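Long-range contact in SorB (Sorangium cellulosum, PDB 6B2V), which helps build the polyketide antibiotic sorangicin as part of a trans-acyltransferase assembly line, this piece being the pyran synthase domain of module nine: residues H183-P195 with R246-E258. Sequence-based numbering, arbitrary orientation.
Sequences HSDHEALASLQAP and RRGAYVHARRAAE
Strands 187-192 and 250-255 are antiparallel neighbours in the sheet of what is predicted to be the C-terminal hotdog fold, and Ala188-Ala253 and Ala190-Val251 are their hydrogen-bonded pairs. The short-segment axes approach to 4.6 Å. Ala190 N to Val251 O and Val251 N to Ala190 O both measure 2.9 Å, with each donor in the plane of the carbonyl it meets. At one end Arg255 N reaches His186 O; at the other, Leu192 N approaches Ala249 O from above the carbonyl plane, off the lone pairs. That tilt coincides with a classic beta bulge, where Ala249 and Tyr250 both face Val273 of strand 267-273.

The face bearing Glu187, Leu189, Tyr250 and His252 holds the polar link. Glu187 OE2 accepts from His252 NE2 at 2.6 Å through its anti lone pair, with an N-H...O angle of 164°. The carboxylate lies at the imidazole edge, its plane turned 35° from the ring. Glu187 reaches there because its CG stands opposite the backbone N (chi1 -178°) and the chain beyond is extended. Its other oxygen, OE1, forms a salt bridge with Arg153, so the buried carboxylate is gripped at both oxygens. Farther along, Leu189 CD1 lies 4.0 Å from Tyr250 CD1, while Ser191 CB touches Tyr250 CE1 at 3.7 Å; helix 147-152 covers this side through Val150 and Ile147.

On the reverse face, apolar side chains meet: Ala190 CB sits 4.2 Å from Val251 CB, and both residues touch Pro216 of helix 207-225. Leu192 crosses Val251 at an angle, CD1 to CG2 3.9 Å. A sheet laid over a long central helix in this way is the hallmark of the hotdog fold in polyketide synthase dehydratase-like domains.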
ATOM      1  N   HIS A 183     -19.310  -0.571  -7.953  1.00  9.16           N
ATOM      2  CA  HIS A 183     -19.424  -1.275  -6.719  1.00  9.98           C
ATOM      3  C   HIS A 183     -20.818  -1.784  -6.356  1.00  9.78           C
ATOM      4  O   HIS A 183     -21.760  -1.346  -6.861  1.00 10.43           O
ATOM      5  CB  HIS A 183     -18.876  -0.364  -5.585  1.00  9.03           C
ATOM      6  CG  HIS A 183     -19.770   0.763  -5.173  1.00 11.44           C
ATOM      7  ND1 HIS A 183     -20.671   0.629  -4.156  1.00 12.17           N
ATOM      8  CD2 HIS A 183     -19.894   2.021  -5.629  1.00 14.27           C
ATOM      9  CE1 HIS A 183     -21.299   1.769  -3.986  1.00 13.95           C
ATOM     10  NE2 HIS A 183     -20.858   2.629  -4.869  1.00 15.64           N
ATOM     11  N   SER A 184     -20.817  -2.769  -5.498  1.00  8.89           N
ATOM     12  CA  SER A 184     -22.019  -3.244  -4.819  1.00  9.61           C
ATOM     13  C   SER A 184     -21.971  -2.760  -3.355  1.00 11.53           C
ATOM     14  O   SER A 184     -21.230  -1.898  -3.017  1.00 13.41           O
ATOM     15  CB  SER A 184     -22.144  -4.768  -4.794  1.00  9.80           C
ATOM     16  OG  SER A 184     -21.145  -5.322  -4.052  1.00 10.59           O
ATOM     17  N   ASP A 185     -22.774  -3.354  -2.510  1.00 10.85           N
ATOM     18  CA  ASP A 185     -22.712  -2.950  -1.119  1.00  9.55           C
ATOM     19  C   ASP A 185     -21.501  -3.488  -0.390  1.00 12.99           C
ATOM     20  O   ASP A 185     -21.263  -3.067   0.678  1.00 15.29           O
ATOM     21  CB  ASP A 185     -23.991  -3.284  -0.326  1.00 12.50           C
ATOM     22  CG  ASP A 185     -24.338  -4.726  -0.329  1.00 14.11           C
ATOM     23  OD1 ASP A 185     -23.673  -5.523  -0.919  1.00 13.60           O
ATOM     24  OD2 ASP A 185     -25.342  -5.035   0.272  1.00 17.16           O
ATOM     25  N   HIS A 186     -20.777  -4.434  -0.969  1.00 10.51           N
ATOM     26  CA  HIS A 186     -19.635  -5.038  -0.320  1.00 10.33           C
ATOM     27  C   HIS A 186     -18.409  -5.378  -1.202  1.00 11.53           C
ATOM     28  O   HIS A 186     -17.482  -5.904  -0.746  1.00 11.31           O
ATOM     29  CB  HIS A 186     -20.038  -6.336   0.364  1.00 12.12           C
ATOM     30  CG  HIS A 186     -20.440  -7.387  -0.599  1.00 12.71           C
ATOM     31  ND1 HIS A 186     -21.665  -7.391  -1.201  1.00 13.95           N
ATOM     32  CD2 HIS A 186     -19.763  -8.428  -1.119  1.00 13.70           C
ATOM     33  CE1 HIS A 186     -21.743  -8.420  -2.014  1.00 14.50           C
ATOM     34  NE2 HIS A 186     -20.599  -9.061  -1.986  1.00 16.00           N
ATOM     35  N   GLU A 187     -18.471  -4.989  -2.452  1.00 10.11           N
ATOM     36  CA  GLU A 187     -17.441  -5.280  -3.415  1.00 11.33           C
ATOM     37  C   GLU A 187     -17.273  -4.083  -4.373  1.00 11.23           C
ATOM     38  O   GLU A 187     -18.156  -3.375  -4.652  1.00 10.66           O
ATOM     39  CB  GLU A 187     -17.827  -6.578  -4.186  1.00 10.70           C
ATOM     40  CG  GLU A 187     -16.901  -7.146  -5.242  1.00 14.16           C
ATOM     41  CD  GLU A 187     -17.371  -8.505  -5.727  1.00 14.34           C
ATOM     42  OE1 GLU A 187     -18.552  -8.755  -5.669  1.00 13.72           O
ATOM     43  OE2 GLU A 187     -16.539  -9.285  -6.157  1.00 17.94           O
ATOM     44  N   ALA A 188     -16.043  -3.917  -4.826  1.00 11.03           N
ATOM     45  CA  ALA A 188     -15.727  -2.864  -5.761  1.00 10.11           C
ATOM     46  C   ALA A 188     -14.701  -3.290  -6.825  1.00 10.12           C
ATOM     47  O   ALA A 188     -13.852  -4.046  -6.576  1.00 10.46           O
ATOM     48  CB  ALA A 188     -15.186  -1.657  -5.019  1.00  9.77           C
ATOM     49  N   LEU A 189     -14.883  -2.735  -7.999  1.00  8.38           N
ATOM     50  CA  LEU A 189     -13.996  -2.945  -9.108  1.00  9.16           C
ATOM     51  C   LEU A 189     -13.635  -1.612  -9.793  1.00  9.26           C
ATOM     52  O   LEU A 189     -14.449  -0.892 -10.265  1.00  9.80           O
ATOM     53  CB  LEU A 189     -14.632  -3.896 -10.098  1.00  9.52           C
ATOM     54  CG  LEU A 189     -13.784  -4.351 -11.267  1.00  9.16           C
ATOM     55  CD1 LEU A 189     -12.731  -5.347 -10.864  1.00 10.72           C
ATOM     56  CD2 LEU A 189     -14.677  -4.891 -12.379  1.00 11.69           C
ATOM     57  N   ALA A 190     -12.341  -1.369  -9.808  1.00  8.39           N
ATOM     58  CA  ALA A 190     -11.793  -0.178 -10.452  1.00  8.59           C
ATOM     59  C   ALA A 190     -10.964  -0.565 -11.657  1.00  9.23           C
ATOM     60  O   ALA A 190     -10.224  -1.453 -11.576  1.00 10.31           O
ATOM     61  CB  ALA A 190     -10.895   0.596  -9.506  1.00 10.73           C
ATOM     62  N   SER A 191     -11.183   0.120 -12.763  1.00 10.01           N
ATOM     63  CA  SER A 191     -10.330  -0.086 -13.911  1.00  9.85           C
ATOM     64  C   SER A 191      -9.180   0.932 -13.838  1.00 12.04           C
ATOM     65  O   SER A 191      -9.338   1.982 -13.322  1.00 11.83           O
ATOM     66  CB  SER A 191     -11.068  -0.013 -15.211  1.00 14.80           C
ATOM     67  OG  SER A 191     -11.421   1.286 -15.442  1.00 18.31           O
ATOM     68  N   LEU A 192      -8.024   0.533 -14.350  1.00 10.16           N
ATOM     69  CA  LEU A 192      -6.830   1.353 -14.291  1.00 11.80           C
ATOM     70  C   LEU A 192      -6.258   1.701 -15.634  1.00 11.83           C
ATOM     71  O   LEU A 192      -6.353   0.960 -16.527  1.00 14.95           O
ATOM     72  CB  LEU A 192      -5.704   0.620 -13.578  1.00 12.09           C
ATOM     73  CG  LEU A 192      -6.013   0.133 -12.188  1.00 10.42           C
ATOM     74  CD1 LEU A 192      -4.813  -0.611 -11.662  1.00 13.52           C
ATOM     75  CD2 LEU A 192      -6.441   1.217 -11.224  1.00 11.15           C
ATOM     76  N   GLN A 193      -5.700   2.884 -15.707  1.00 11.10           N
ATOM     77  CA  GLN A 193      -4.965   3.331 -16.891  1.00 15.23           C
ATOM     78  C   GLN A 193      -3.653   3.956 -16.387  1.00 14.82           C
ATOM     79  O   GLN A 193      -3.665   4.795 -15.550  1.00 14.91           O
ATOM     80  CB  GLN A 193      -5.759   4.342 -17.654  1.00 18.39           C
ATOM     81  CG  GLN A 193      -5.101   4.805 -18.929  1.00 25.27           C
ATOM     82  CD  GLN A 193      -6.038   5.658 -19.751  1.00 36.67           C
ATOM     83  OE1 GLN A 193      -7.254   5.490 -19.704  1.00 38.78           O
ATOM     84  NE2 GLN A 193      -5.473   6.615 -20.468  1.00 36.97           N
ATOM     85  N   ALA A 194      -2.556   3.516 -16.953  1.00 14.45           N
ATOM     86  CA  ALA A 194      -1.313   4.061 -16.527  1.00 17.13           C
ATOM     87  C   ALA A 194      -1.140   5.491 -16.960  1.00 20.28           C
ATOM     88  O   ALA A 194      -1.550   5.872 -17.990  1.00 19.07           O
ATOM     89  CB  ALA A 194      -0.156   3.227 -17.037  1.00 18.77           C
ATOM     90  N   PRO A 195      -0.420   6.236 -16.154  1.00 21.33           N
ATOM     91  CA  PRO A 195      -0.037   7.587 -16.540  1.00 28.68           C
ATOM     92  C   PRO A 195       0.879   7.499 -17.763  1.00 28.51           C
ATOM     93  O   PRO A 195       1.522   6.519 -17.990  1.00 29.57           O
ATOM     94  CB  PRO A 195       0.710   8.084 -15.299  1.00 32.08           C
ATOM     95  CG  PRO A 195       0.061   7.341 -14.173  1.00 26.41           C
ATOM     96  CD  PRO A 195      -0.089   5.968 -14.753  1.00 21.38           C
ATOM     97  N   ARG A 246       3.021  -3.021 -12.502  1.00 12.03           N
ATOM     98  CA  ARG A 246       2.859  -2.078 -13.591  1.00 12.97           C
ATOM     99  C   ARG A 246       2.019  -2.633 -14.714  1.00 11.25           C
ATOM    100  O   ARG A 246       1.537  -1.911 -15.510  1.00 12.21           O
ATOM    101  CB  ARG A 246       4.181  -1.546 -14.111  1.00 12.91           C
ATOM    102  CG  ARG A 246       4.778  -0.536 -13.170  1.00 19.58           C
ATOM    103  CD  ARG A 246       6.069   0.044 -13.668  1.00 23.85           C
ATOM    104  NE  ARG A 246       6.961  -0.954 -14.150  1.00 36.51           N
ATOM    105  CZ  ARG A 246       8.014  -1.380 -13.467  1.00 39.82           C
ATOM    106  NH1 ARG A 246       8.201  -0.896 -12.240  1.00 39.44           N
ATOM    107  NH2 ARG A 246       8.823  -2.311 -13.973  1.00 35.26           N
ATOM    108  N   ARG A 247       1.763  -3.920 -14.691  1.00 10.19           N
ATOM    109  CA  ARG A 247       0.846  -4.490 -15.646  1.00 11.03           C
ATOM    110  C   ARG A 247      -0.621  -4.406 -15.165  1.00  9.27           C
ATOM    111  O   ARG A 247      -1.496  -4.973 -15.730  1.00  9.90           O
ATOM    112  CB  ARG A 247       1.166  -5.935 -15.985  1.00 11.71           C
ATOM    113  CG  ARG A 247       2.538  -6.067 -16.581  1.00 10.54           C
ATOM    114  CD  ARG A 247       2.798  -5.115 -17.724  1.00 12.41           C
ATOM    115  NE  ARG A 247       1.821  -5.296 -18.765  1.00 14.34           N
ATOM    116  CZ  ARG A 247       1.529  -4.386 -19.655  1.00 26.45           C
ATOM    117  NH1 ARG A 247       2.161  -3.249 -19.656  1.00 23.75           N
ATOM    118  NH2 ARG A 247       0.609  -4.623 -20.545  1.00 35.53           N
ATOM    119  N   GLY A 248      -0.811  -3.644 -14.126  1.00  9.23           N
ATOM    120  CA  GLY A 248      -2.146  -3.542 -13.599  1.00 10.49           C
ATOM    121  C   GLY A 248      -3.231  -2.987 -14.497  1.00  9.94           C
ATOM    122  O   GLY A 248      -3.034  -2.034 -15.196  1.00 10.53           O
ATOM    123  N   ALA A 249      -4.385  -3.655 -14.420  1.00  9.27           N
ATOM    124  CA  ALA A 249      -5.523  -3.231 -15.168  1.00  8.48           C
ATOM    125  C   ALA A 249      -6.801  -3.066 -14.341  1.00  8.58           C
ATOM    126  O   ALA A 249      -7.637  -2.314 -14.735  1.00  8.98           O
ATOM    127  CB  ALA A 249      -5.778  -4.171 -16.319  1.00 10.59           C
ATOM    128  N   TYR A 250      -6.922  -3.811 -13.248  1.00  8.69           N
ATOM    129  CA  TYR A 250      -8.097  -3.706 -12.391  1.00  8.89           C
ATOM    130  C   TYR A 250      -7.724  -3.858 -10.928  1.00 10.31           C
ATOM    131  O   TYR A 250      -6.797  -4.506 -10.621  1.00 10.14           O
ATOM    132  CB  TYR A 250      -9.142  -4.813 -12.706  1.00 10.11           C
ATOM    133  CG  TYR A 250      -9.834  -4.660 -14.012  1.00 11.17           C
ATOM    134  CD1 TYR A 250     -10.916  -3.871 -14.089  1.00 14.68           C
ATOM    135  CD2 TYR A 250      -9.411  -5.277 -15.145  1.00 13.32           C
ATOM    136  CE1 TYR A 250     -11.581  -3.679 -15.246  1.00 19.65           C
ATOM    137  CE2 TYR A 250     -10.086  -5.069 -16.352  1.00 18.96           C
ATOM    138  CZ  TYR A 250     -11.159  -4.247 -16.363  1.00 17.38           C
ATOM    139  OH  TYR A 250     -11.963  -3.993 -17.474  1.00 38.45           O
ATOM    140  N   VAL A 251      -8.515  -3.259 -10.057  1.00  8.72           N
ATOM    141  CA  VAL A 251      -8.381  -3.387  -8.620  1.00  8.30           C
ATOM    142  C   VAL A 251      -9.750  -3.934  -8.136  1.00  8.52           C
ATOM    143  O   VAL A 251     -10.730  -3.379  -8.423  1.00  9.71           O
ATOM    144  CB  VAL A 251      -8.072  -2.047  -7.973  1.00  8.85           C
ATOM    145  CG1 VAL A 251      -8.102  -2.146  -6.469  1.00 10.03           C
ATOM    146  CG2 VAL A 251      -6.714  -1.547  -8.378  1.00 11.74           C
ATOM    147  N   HIS A 252      -9.701  -5.031  -7.400  1.00  8.76           N
ATOM    148  CA  HIS A 252     -10.838  -5.746  -6.871  1.00  8.65           C
ATOM    149  C   HIS A 252     -10.757  -5.789  -5.363  1.00 10.27           C
ATOM    150  O   HIS A 252      -9.982  -6.453  -4.844  1.00 10.68           O
ATOM    151  CB  HIS A 252     -10.841  -7.165  -7.416  1.00 11.51           C
ATOM    152  CG  HIS A 252     -12.021  -7.982  -6.984  1.00  9.82           C
ATOM    153  ND1 HIS A 252     -11.938  -9.316  -6.679  1.00 13.35           N
ATOM    154  CD2 HIS A 252     -13.305  -7.630  -6.772  1.00 12.13           C
ATOM    155  CE1 HIS A 252     -13.126  -9.742  -6.305  1.00 14.83           C
ATOM    156  NE2 HIS A 252     -13.981  -8.744  -6.399  1.00 12.81           N
ATOM    157  N   ALA A 253     -11.661  -5.056  -4.745  1.00  8.95           N
ATOM    158  CA  ALA A 253     -11.776  -4.938  -3.309  1.00  9.81           C
ATOM    159  C   ALA A 253     -13.103  -5.454  -2.785  1.00 10.65           C
ATOM    160  O   ALA A 253     -14.103  -5.269  -3.372  1.00 10.99           O
ATOM    161  CB  ALA A 253     -11.725  -3.466  -2.924  1.00 11.59           C
ATOM    162  N   ARG A 254     -13.193  -5.753  -1.428  1.00 10.50           N
ATOM    163  CA  ARG A 254     -14.178  -6.689  -0.956  1.00 10.07           C
ATOM    164  C   ARG A 254     -13.949  -6.947   0.526  1.00 11.43           C
ATOM    165  O   ARG A 254     -12.913  -6.792   1.026  1.00 11.07           O
ATOM    166  CB  ARG A 254     -14.117  -8.038  -1.742  1.00 12.84           C
ATOM    167  CG  ARG A 254     -12.832  -8.792  -1.603  1.00 14.30           C
ATOM    168  CD  ARG A 254     -12.783 -10.055  -2.466  1.00 13.63           C
ATOM    169  NE  ARG A 254     -11.537 -10.765  -2.253  1.00 22.74           N
ATOM    170  CZ  ARG A 254     -10.413 -10.473  -2.852  1.00 22.53           C
ATOM    171  NH1 ARG A 254      -9.313 -11.143  -2.549  1.00 24.73           N
ATOM    172  NH2 ARG A 254     -10.393  -9.495  -3.713  1.00 21.18           N
ATOM    173  N   ARG A 255     -15.113  -6.736   1.192  1.00 11.32           N
ATOM    174  CA  ARG A 255     -15.089  -6.920   2.611  1.00 14.01           C
ATOM    175  C   ARG A 255     -14.505  -8.313   2.853  1.00 13.56           C
ATOM    176  O   ARG A 255     -14.867  -9.227   2.206  1.00 15.13           O
ATOM    177  CB  ARG A 255     -16.499  -6.745   3.212  1.00 14.78           C
ATOM    178  CG  ARG A 255     -16.635  -6.859   4.727  1.00 15.65           C
ATOM    179  CD  ARG A 255     -15.990  -5.723   5.488  1.00 15.56           C
ATOM    180  NE  ARG A 255     -16.321  -5.686   6.920  1.00 22.93           N
ATOM    181  CZ  ARG A 255     -17.396  -5.132   7.420  1.00 26.67           C
ATOM    182  NH1 ARG A 255     -17.596  -5.182   8.707  1.00 25.28           N
ATOM    183  NH2 ARG A 255     -18.286  -4.547   6.665  1.00 25.95           N
ATOM    184  N   ALA A 256     -13.635  -8.414   3.846  1.00 14.30           N
ATOM    185  CA  ALA A 256     -13.029  -9.659   4.210  1.00 15.87           C
ATOM    186  C   ALA A 256     -14.022 -10.570   4.907  1.00 18.68           C
ATOM    187  O   ALA A 256     -15.052 -10.172   5.307  1.00 19.17           O
ATOM    188  CB  ALA A 256     -11.840  -9.409   5.098  1.00 16.24           C
ATOM    189  N   ALA A 257     -13.627 -11.825   5.014  1.00 21.86           N
ATOM    190  CA  ALA A 257     -14.447 -12.811   5.699  1.00 24.59           C
ATOM    191  C   ALA A 257     -14.665 -12.444   7.151  1.00 24.73           C
ATOM    192  O   ALA A 257     -15.735 -12.622   7.653  1.00 28.01           O
ATOM    193  CB  ALA A 257     -13.833 -14.178   5.575  1.00 25.25           C
ATOM    194  N   GLU A 258     -13.653 -11.972   7.822  1.00 23.40           N
ATOM    195  CA  GLU A 258     -13.797 -11.522   9.186  1.00 28.68           C
ATOM    196  C   GLU A 258     -13.070 -10.179   9.330  1.00 28.09           C
ATOM    197  O   GLU A 258     -12.176  -9.867   8.590  1.00 26.09           O
ATOM    198  CB  GLU A 258     -13.190 -12.570  10.169  1.00 31.85           C
ATOM    199  CG  GLU A 258     -13.891 -13.935  10.214  1.00 39.25           C
ATOM    200  CD  GLU A 258     -15.401 -13.853  10.591  1.00 41.74           C
ATOM    201  OE1 GLU A 258     -15.750 -13.054  11.475  1.00 45.95           O
ATOM    202  OE2 GLU A 258     -16.216 -14.593  10.026  1.00 44.64           O
TER
HETATM  203  O   HOH W   1      -4.154  -0.777 -17.472  1.00 14.85           O